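Local coordinates for CENP-V/GFA domain-containing protein (Rhodobacter sphaeroides 2.4.1, PDB 3FAC) that is of uncharacterised function but, as a Gfa-family protein, probably binds zinc and may act as a carbon-sulfur lyase, at residues G8-E13 with E53-Y58; I75-Q80 with V92-G97. One frame throughout, in Å; residues are numbered along the deposited sequence.

Contact 1: residues G8-E13 with E53-Y58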
loop_
_atom_site.group_PDB
_atom_site.type_symbol
_atom_site.label_atom_id
_atom_site.label_comp_id
_atom_site.label_asym_id
_atom_site.label_seq_id
_atom_site.Cartn_x
_atom_site.Cartn_y
_atom_site.Cartn_z
ATOM N N GLY A 8 3.757 -3.524 -14.003
ATOM C CA GLY A 8 2.852 -2.616 -14.680
ATOM C C GLY A 8 1.493 -3.265 -14.866
ATOM O O GLY A 8 0.578 -2.671 -15.438
ATOM N N ALA A 9 1.367 -4.493 -14.373
ATOM C CA ALA A 9 0.121 -5.245 -14.474
ATOM C C ALA A 9 -0.997 -4.613 -13.647
ATOM O O ALA A 9 -2.162 -4.649 -14.033
ATOM C CB ALA A 9 0.346 -6.691 -14.016
ATOM N N VAL A 10 -0.635 -4.029 -12.511
ATOM C CA VAL A 10 -1.628 -3.430 -11.629
ATOM C C VAL A 10 -1.576 -1.902 -11.590
ATOM O O VAL A 10 -0.502 -1.305 -11.502
ATOM C CB VAL A 10 -1.452 -3.950 -10.185
ATOM C CG1 VAL A 10 -2.677 -3.622 -9.364
ATOM C CG2 VAL A 10 -1.187 -5.445 -10.190
ATOM N N GLU A 11 -2.746 -1.273 -11.663
ATOM C CA GLU A 11 -2.829 0.179 -11.584
ATOM C C GLU A 11 -3.991 0.608 -10.705
ATOM O O GLU A 11 -5.131 0.201 -10.922
ATOM C CB GLU A 11 -3.002 0.825 -12.961
ATOM C CG GLU A 11 -3.070 2.351 -12.858
ATOM C CD GLU A 11 -3.158 3.054 -14.198
ATOM O OE1 GLU A 11 -2.323 2.763 -15.081
ATOM O OE2 GLU A 11 -4.052 3.915 -14.360
ATOM N N ILE A 12 -3.699 1.433 -9.710
ATOM C CA ILE A 12 -4.739 1.921 -8.825
ATOM C C ILE A 12 -4.937 3.419 -9.029
ATOM O O ILE A 12 -4.147 4.081 -9.708
ATOM C CB ILE A 12 -4.393 1.653 -7.345
ATOM C CG1 ILE A 12 -3.070 2.327 -6.983
ATOM C CG2 ILE A 12 -4.307 0.157 -7.094
ATOM C CD1 ILE A 12 -2.737 2.259 -5.505
ATOM N N GLU A 13 -6.012 3.937 -8.446
ATOM C CA GLU A 13 -6.356 5.353 -8.518
ATOM C C GLU A 13 -6.718 5.696 -7.079
ATOM O O GLU A 13 -7.812 5.368 -6.621
ATOM C CB GLU A 13 -7.566 5.543 -9.436
ATOM C CG GLU A 13 -7.581 6.843 -10.223
ATOM C CD GLU A 13 -7.941 8.049 -9.383
ATOM O OE1 GLU A 13 -7.244 8.312 -8.378
ATOM O OE2 GLU A 13 -8.923 8.740 -9.735
ATOM N N GLU A 53 -7.167 -9.006 -11.452
ATOM C CA GLU A 53 -6.997 -10.450 -11.559
ATOM C C GLU A 53 -5.557 -10.903 -11.331
ATOM O O GLU A 53 -5.298 -12.093 -11.156
ATOM C CB GLU A 53 -7.444 -10.937 -12.939
ATOM C CG GLU A 53 -6.461 -10.603 -14.054
ATOM C CD GLU A 53 -6.707 -9.244 -14.685
ATOM O OE1 GLU A 53 -7.175 -8.321 -13.979
ATOM O OE2 GLU A 53 -6.415 -9.099 -15.892
ATOM N N ASN A 54 -4.625 -9.956 -11.336
ATOM C CA ASN A 54 -3.211 -10.274 -11.158
ATOM C C ASN A 54 -2.713 -9.996 -9.745
ATOM O O ASN A 54 -1.521 -10.117 -9.464
ATOM C CB ASN A 54 -2.380 -9.490 -12.177
ATOM C CG ASN A 54 -1.007 -10.087 -12.396
ATOM O OD1 ASN A 54 -0.029 -9.682 -11.769
ATOM N ND2 ASN A 54 -0.929 -11.067 -13.289
ATOM N N LEU A 55 -3.627 -9.626 -8.854
ATOM C CA LEU A 55 -3.265 -9.345 -7.471
ATOM C C LEU A 55 -3.491 -10.539 -6.557
ATOM O O LEU A 55 -4.430 -11.307 -6.742
ATOM C CB LEU A 55 -4.059 -8.153 -6.939
ATOM C CG LEU A 55 -3.525 -6.756 -7.267
ATOM C CD1 LEU A 55 -4.488 -5.713 -6.706
ATOM C CD2 LEU A 55 -2.125 -6.574 -6.669
ATOM N N THR A 56 -2.618 -10.692 -5.566
ATOM C CA THR A 56 -2.737 -11.783 -4.612
ATOM C C THR A 56 -3.151 -11.255 -3.248
ATOM O O THR A 56 -2.666 -10.218 -2.788
ATOM C CB THR A 56 -1.421 -12.556 -4.465
ATOM O OG1 THR A 56 -1.082 -13.159 -5.722
ATOM C CG2 THR A 56 -1.568 -13.647 -3.407
ATOM N N LEU A 57 -4.058 -11.975 -2.605
ATOM C CA LEU A 57 -4.557 -11.593 -1.296
ATOM C C LEU A 57 -3.883 -12.415 -0.211
ATOM O O LEU A 57 -3.777 -13.638 -0.315
ATOM C CB LEU A 57 -6.070 -11.809 -1.237
ATOM C CG LEU A 57 -6.734 -11.724 0.134
ATOM C CD1 LEU A 57 -6.576 -10.316 0.712
ATOM C CD2 LEU A 57 -8.197 -12.086 -0.008
ATOM N N TYR A 58 -3.423 -11.737 0.829
ATOM C CA TYR A 58 -2.777 -12.414 1.937
ATOM C C TYR A 58 -3.382 -11.978 3.260
ATOM O O TYR A 58 -3.474 -10.786 3.550
ATOM C CB TYR A 58 -1.281 -12.123 1.953
ATOM C CG TYR A 58 -0.568 -12.812 3.091
ATOM C CD1 TYR A 58 -0.572 -14.204 3.200
ATOM C CD2 TYR A 58 0.118 -12.079 4.056
ATOM C CE1 TYR A 58 0.094 -14.848 4.242
ATOM C CE2 TYR A 58 0.788 -12.713 5.101
ATOM C CZ TYR A 58 0.771 -14.096 5.186
ATOM O OH TYR A 58 1.437 -14.726 6.211
#
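The two antiparallel sheets of this Gfa-family domain approach each other where Val-10, just ahead of strand 11-14, packs against Leu-55, the first residue of strand 55-58. Their side chains cross at about a right angle, and both methyls of the valine are engaged. Val-10 CG1 lies 3.8 Å from Leu-55 CD1, while Val-10 CG2 is 3.8 Å from Leu-55 CD2. The branch carbon is drawn in as well, with Leu-55 CG 3.9 Å from Val-10 CG1, and each methyl of the valine has a methyl of the leucine against it. Setting CG1 anti to the backbone N (chi1 -165°) leaves CG2 beside that nitrogen and turns both methyls of Val-10 to the leucine. With an alanine in place of Leu-55, both Val-10 methyls would probably lose their partner, leaving a gap between the approach to strand 11-14 and strand 55-58. One residue back, Ala-9 CB comes within 3.8 Å of Asn-54 OD1, a plain van der Waals approach. That carboxamide oxygen takes its hydrogen bond from another part of the chain, pairing with the hydroxyl of Thr-72. Val-10 also touches Cys-5 and Cys-70, the latter on strand 66-70, which pairs with strand 55-58. The arrangement is that of aliphatic packing between sheets, here joining the approach to the central strand of one to an outermost strand of the other, within a family of the beta-tent clan.

Contact 2: residues I75-Q80 with V92-G97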
loop_
_atom_site.group_PDB
_atom_site.type_symbol
_atom_site.label_atom_id
_atom_site.label_comp_id
_atom_site.label_asym_id
_atom_site.label_seq_id
_atom_site.Cartn_x
_atom_site.Cartn_y
_atom_site.Cartn_z
ATOM N N ILE A 75 5.322 -6.914 -6.132
ATOM C CA ILE A 75 5.253 -5.608 -5.479
ATOM C C ILE A 75 3.972 -5.350 -4.690
ATOM O O ILE A 75 2.864 -5.462 -5.212
ATOM C CB ILE A 75 5.425 -4.467 -6.502
ATOM C CG1 ILE A 75 6.804 -4.564 -7.163
ATOM C CG2 ILE A 75 5.229 -3.117 -5.816
ATOM C CD1 ILE A 75 7.973 -4.527 -6.177
ATOM N N TYR A 76 4.143 -4.997 -3.424
ATOM C CA TYR A 76 3.025 -4.692 -2.539
ATOM C C TYR A 76 2.374 -3.368 -2.952
ATOM O O TYR A 76 3.013 -2.317 -2.911
ATOM C CB TYR A 76 3.544 -4.610 -1.097
ATOM C CG TYR A 76 2.840 -3.614 -0.202
ATOM C CD1 TYR A 76 1.496 -3.778 0.148
ATOM C CD2 TYR A 76 3.536 -2.533 0.341
ATOM C CE1 TYR A 76 0.867 -2.890 1.024
ATOM C CE2 TYR A 76 2.920 -1.641 1.216
ATOM C CZ TYR A 76 1.588 -1.826 1.556
ATOM O OH TYR A 76 0.988 -0.959 2.447
ATOM N N THR A 77 1.106 -3.424 -3.346
ATOM C CA THR A 77 0.381 -2.227 -3.765
ATOM C C THR A 77 -0.302 -1.513 -2.600
ATOM O O THR A 77 0.041 -0.376 -2.266
ATOM C CB THR A 77 -0.707 -2.561 -4.822
ATOM O OG1 THR A 77 -1.565 -3.590 -4.315
ATOM C CG2 THR A 77 -0.078 -3.032 -6.124
ATOM N N HIS A 78 -1.271 -2.185 -1.987
ATOM C CA HIS A 78 -2.024 -1.612 -0.876
ATOM C C HIS A 78 -2.592 -2.705 0.023
ATOM O O HIS A 78 -2.509 -3.890 -0.298
ATOM C CB HIS A 78 -3.181 -0.771 -1.416
ATOM C CG HIS A 78 -4.212 -1.575 -2.149
ATOM N ND1 HIS A 78 -3.936 -2.254 -3.316
ATOM C CD2 HIS A 78 -5.510 -1.834 -1.862
ATOM C CE1 HIS A 78 -5.018 -2.896 -3.717
ATOM N NE2 HIS A 78 -5.988 -2.659 -2.852
ATOM N N HIS A 79 -3.179 -2.296 1.144
ATOM C CA HIS A 79 -3.783 -3.236 2.082
ATOM C C HIS A 79 -4.843 -2.556 2.937
ATOM O O HIS A 79 -4.817 -1.342 3.129
ATOM C CB HIS A 79 -2.724 -3.846 3.003
ATOM C CG HIS A 79 -2.154 -2.879 3.994
ATOM N ND1 HIS A 79 -1.217 -1.929 3.653
ATOM C CD2 HIS A 79 -2.395 -2.715 5.317
ATOM C CE1 HIS A 79 -0.902 -1.222 4.725
ATOM N NE2 HIS A 79 -1.604 -1.679 5.747
ATOM N N GLN A 80 -5.778 -3.348 3.446
ATOM C CA GLN A 80 -6.835 -2.824 4.296
ATOM C C GLN A 80 -6.403 -2.992 5.746
ATOM O O GLN A 80 -6.501 -4.083 6.307
ATOM C CB GLN A 80 -8.144 -3.577 4.049
ATOM C CG GLN A 80 -9.304 -3.092 4.905
ATOM C CD GLN A 80 -10.583 -3.866 4.647
ATOM O OE1 GLN A 80 -11.107 -3.867 3.531
ATOM N NE2 GLN A 80 -11.091 -4.532 5.681
ATOM N N VAL A 92 3.831 3.962 -0.947
ATOM C CA VAL A 92 4.201 5.261 -1.517
ATOM C C VAL A 92 5.089 5.143 -2.761
ATOM O O VAL A 92 5.008 5.965 -3.671
ATOM C CB VAL A 92 4.946 6.158 -0.477
ATOM C CG1 VAL A 92 4.121 6.290 0.799
ATOM C CG2 VAL A 92 6.321 5.584 -0.170
ATOM N N ALA A 93 5.928 4.114 -2.797
ATOM C CA ALA A 93 6.835 3.917 -3.918
ATOM C C ALA A 93 6.148 3.575 -5.236
ATOM O O ALA A 93 6.757 3.688 -6.297
ATOM C CB ALA A 93 7.855 2.851 -3.572
ATOM N N ILE A 94 4.893 3.146 -5.192
ATOM C CA ILE A 94 4.206 2.834 -6.442
ATOM C C ILE A 94 3.531 4.087 -7.013
ATOM O O ILE A 94 3.177 4.131 -8.193
ATOM C CB ILE A 94 3.132 1.709 -6.273
ATOM C CG1 ILE A 94 1.953 2.207 -5.437
ATOM C CG2 ILE A 94 3.759 0.483 -5.629
ATOM C CD1 ILE A 94 0.746 1.283 -5.495
ATOM N N LEU A 95 3.360 5.103 -6.171
ATOM C CA LEU A 95 2.736 6.357 -6.587
ATOM C C LEU A 95 3.603 7.075 -7.618
ATOM O O LEU A 95 4.790 7.309 -7.389
ATOM C CB LEU A 95 2.516 7.267 -5.371
ATOM C CG LEU A 95 1.680 6.685 -4.225
ATOM C CD1 LEU A 95 1.603 7.703 -3.110
ATOM C CD2 LEU A 95 0.282 6.316 -4.714
ATOM N N GLU A 96 2.995 7.418 -8.749
ATOM C CA GLU A 96 3.685 8.090 -9.843
ATOM C C GLU A 96 4.353 9.385 -9.403
ATOM O O GLU A 96 3.726 10.236 -8.773
ATOM C CB GLU A 96 2.702 8.365 -10.988
ATOM C CG GLU A 96 3.287 9.138 -12.165
ATOM C CD GLU A 96 2.448 9.010 -13.430
ATOM O OE1 GLU A 96 2.551 7.961 -14.107
ATOM O OE2 GLU A 96 1.684 9.950 -13.749
ATOM N N GLY A 97 5.639 9.512 -9.729
ATOM C CA GLY A 97 6.394 10.701 -9.381
ATOM C C GLY A 97 6.921 10.731 -7.958
ATOM O O GLY A 97 7.400 11.767 -7.492
#
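Ile-94, in the turn that follows strand 87-91, reaches with both of its branches onto the start of strand 76-80. Its CG1 sits between the backbone N and the carbonyl carbon (chi1 69°), and the chain then runs on extended (chi2 167°), which carries the end methyl to the strand backbone. Ile-94 CD1 thereby stops 3.7 Å from Thr-77 O and 3.9 Å from Thr-77 CA. The second branch serves another neighbour: Ile-94 CG2 meets Ile-75 CG2 at 3.9 Å, the two side chains running antiparallel as they pass. Tyr-76 O lies near this same methyl but has its hydrogen bond from the carboxamide of Asn-91. The polar side chains here pair with one another along the strand. A chi1 of 54° lodges Thr-77 OG1 between its own N and carbonyl carbon, 2.9 Å from His-78 ND1 in a hydrogen bond; Trp-68, stacked, and Tyr-88, edge-to-face, share in placing that imidazole. Another bond, Tyr-76 OH to His-79 ND1 at 2.7 Å, steadies the second histidine. Across the interface, then, aliphatic carbon meets main-chain atoms, a methyl and the CB of Thr-77, so its cohesion should come from close fit and exclusion of water.

In the fold
Contact 2 is the core packing, close to the centre of the chain, whereas the centre of contact 1 lies about 11 Å from the centre of the chain and the contact is only partly buried. Both draw on the same five-stranded sheet: contact 1 brings the smaller sheet to its outermost strand 55-58, and contact 2 lays the loop 92-97 on the interior strand 76-80. They meet directly, with Ile-12 CD1 3.6 Å from Ile-94 CD1 and Leu-55 CD2 3.8 Å from Thr-77 OG1, so the two packings are contiguous. Chemically they diverge: contact 1 is mostly methyl against methyl, with one alanine methyl at a carboxamide oxygen, while deeper in, a single isoleucine also rests on backbone carbonyls.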